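Local coordinates for protein pullulanase (Klebsiella oxytoca, PDB 2YOC) that hydrolyses the alpha-1,6-glucosidic linkages of pullulan and related branched dextrins, and is exported by a type 2 secretion system, at residues Ala481-Pro486 against Ser510-Val515. Residues are numbered along the deposited sequence; the frame is centred on the assembly and turned at random.
Sequences ADIQQP and STVEEV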
loop_
_atom_site.group_PDB
_atom_site.type_symbol
_atom_site.label_atom_id
_atom_site.label_comp_id
_atom_site.label_asym_id
_atom_site.label_seq_id
_atom_site.Cartn_x
_atom_site.Cartn_y
_atom_site.Cartn_z
ATOM N N ALA B 481 8.661 -25.553 52.837
ATOM C CA ALA B 481 9.364 -26.795 52.509
ATOM C C ALA B 481 9.766 -26.813 51.029
ATOM O O ALA B 481 8.935 -26.543 50.158
ATOM C CB ALA B 481 8.490 -27.987 52.816
ATOM N N ASP B 482 11.038 -27.117 50.746
ATOM C CA ASP B 482 11.523 -27.200 49.368
ATOM C C ASP B 482 11.876 -28.638 48.988
ATOM O O ASP B 482 12.035 -29.498 49.862
ATOM C CB ASP B 482 12.678 -26.228 49.111
ATOM C CG ASP B 482 12.301 -24.781 49.356
ATOM O OD1 ASP B 482 11.495 -24.241 48.576
ATOM O OD2 ASP B 482 12.801 -24.200 50.340
ATOM N N ILE B 483 11.960 -28.903 47.676
ATOM C CA ILE B 483 12.230 -30.217 47.088
ATOM C C ILE B 483 13.499 -30.904 47.591
ATOM O O ILE B 483 13.556 -32.135 47.618
ATOM C CB ILE B 483 12.099 -30.223 45.546
ATOM C CG1 ILE B 483 13.177 -29.356 44.878
ATOM C CG2 ILE B 483 10.686 -29.833 45.104
ATOM C CD1 ILE B 483 13.421 -29.701 43.503
ATOM N N GLN B 484 14.485 -30.115 48.029
ATOM C CA GLN B 484 15.777 -30.562 48.564
ATOM C C GLN B 484 15.612 -31.374 49.850
ATOM O O GLN B 484 16.427 -32.249 50.135
ATOM C CB GLN B 484 16.678 -29.337 48.848
ATOM C CG GLN B 484 17.204 -28.620 47.589
ATOM C CD GLN B 484 16.212 -27.705 46.880
ATOM O OE1 GLN B 484 15.509 -26.889 47.494
ATOM N NE2 GLN B 484 16.181 -27.777 45.559
ATOM N N GLN B 485 14.535 -31.081 50.597
ATOM C CA GLN B 485 14.192 -31.630 51.907
ATOM C C GLN B 485 13.296 -32.880 51.875
ATOM O O GLN B 485 12.607 -33.103 50.872
ATOM C CB GLN B 485 13.542 -30.519 52.752
ATOM C CG GLN B 485 14.466 -29.318 52.963
ATOM C CD GLN B 485 13.754 -28.134 53.543
ATOM O OE1 GLN B 485 12.832 -27.554 52.953
ATOM N NE2 GLN B 485 14.200 -27.724 54.705
ATOM N N PRO B 486 13.259 -33.690 52.977
ATOM C CA PRO B 486 12.387 -34.881 52.998
ATOM C C PRO B 486 10.925 -34.624 52.692
ATOM O O PRO B 486 10.401 -33.567 53.029
ATOM C CB PRO B 486 12.523 -35.399 54.437
ATOM C CG PRO B 486 13.107 -34.258 55.218
ATOM C CD PRO B 486 14.013 -33.580 54.243
ATOM N N SER B 510 12.415 -40.667 51.727
ATOM C CA SER B 510 12.915 -40.018 50.511
ATOM C C SER B 510 12.494 -38.529 50.423
ATOM O O SER B 510 11.429 -38.162 50.943
ATOM C CB SER B 510 12.459 -40.796 49.274
ATOM O OG SER B 510 11.102 -41.211 49.348
ATOM N N THR B 511 13.347 -37.683 49.765
ATOM C CA THR B 511 13.125 -36.239 49.567
ATOM C C THR B 511 12.102 -35.968 48.467
ATOM O O THR B 511 11.764 -36.878 47.707
ATOM C CB THR B 511 14.442 -35.483 49.331
ATOM O OG1 THR B 511 14.974 -35.824 48.057
ATOM C CG2 THR B 511 15.468 -35.697 50.437
ATOM N N VAL B 512 11.609 -34.718 48.377
ATOM C CA VAL B 512 10.617 -34.335 47.364
ATOM C C VAL B 512 11.254 -34.388 45.964
ATOM O O VAL B 512 10.607 -34.829 45.010
ATOM C CB VAL B 512 9.899 -32.996 47.667
ATOM C CG1 VAL B 512 8.654 -32.838 46.801
ATOM C CG2 VAL B 512 9.534 -32.879 49.147
ATOM N N GLU B 513 12.552 -34.015 45.878
ATOM C CA GLU B 513 13.398 -34.088 44.681
ATOM C C GLU B 513 13.367 -35.547 44.193
ATOM O O GLU B 513 12.965 -35.797 43.046
ATOM C CB GLU B 513 14.841 -33.690 45.052
ATOM C CG GLU B 513 15.792 -33.419 43.896
ATOM C CD GLU B 513 17.142 -32.882 44.344
ATOM O OE1 GLU B 513 17.214 -31.690 44.723
ATOM O OE2 GLU B 513 18.126 -33.657 44.331
ATOM N N GLU B 514 13.705 -36.508 45.111
ATOM C CA GLU B 514 13.722 -37.956 44.871
ATOM C C GLU B 514 12.398 -38.432 44.256
ATOM O O GLU B 514 12.382 -38.914 43.119
ATOM C CB GLU B 514 14.019 -38.725 46.172
ATOM C CG GLU B 514 15.476 -38.752 46.600
ATOM C CD GLU B 514 15.710 -39.435 47.938
ATOM O OE1 GLU B 514 15.599 -40.682 48.001
ATOM O OE2 GLU B 514 15.995 -38.725 48.930
ATOM N N VAL B 515 11.289 -38.229 44.990
ATOM C CA VAL B 515 9.926 -38.602 44.597
ATOM C C VAL B 515 9.583 -38.059 43.212
ATOM O O VAL B 515 9.014 -38.793 42.408
ATOM C CB VAL B 515 8.888 -38.190 45.676
ATOM C CG1 VAL B 515 7.457 -38.466 45.223
ATOM C CG2 VAL B 515 9.178 -38.892 46.998
#
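I483 meets the start of helix 512-520 with both its carbonyl and its side chain. The carbonyl oxygen I483 O accepts from E513 N at 2.8 Å, while CG2 packs against V512 CG1 at 4.0 Å and the two side chains cross at about a right angle. V512 CG1 lies anti to its backbone N (chi1 -165°), which brings this methyl beside the isoleucine. V537 of helix 529-537 touches both residues, and W425 and W885 also pack on I483. Q484 adds a looser edge: its carbonyl oxygen lies 3.6 Å from T511 CG2, and its bent side chain passes E513, the amide and carboxylate planes turned 66° apart. Its NE2 bonds weakly to D884 and stays 4.1 Å from E513 OE1. Q485 then turns its carbonyl to the helix, Q485 O taking V512 N at 3.1 Å in a fairly straight bond (161° at the hydrogen). Its extended side chain runs away from the helix, and OE1 receives D482 N at 2.9 Å in the carbonyl plane and braces the type I turn D482-Q485, which D482 also secures to S542. Next along, P486 runs beside T511, with CA atoms 3.8 Å apart, in a single beta bridge. T511 is the N-cap of the helix and forms a capping box with E514: T511 OG1 accepts from E514 N, and E514 OE2 in return accepts from T511 N at 3.0 Å, from above the carboxylate plane, and from T511 OG1. Within the family's Ins domain, two backbone bonds and the I483-V512 packing together join turn and helix. Three N-terminal amides thus find acceptors, E514 N at the threonine and those of V512 and E513 at carbonyls of a turn distant in sequence, whose oxygens the positive end of the helix dipole would probably favour as acceptors.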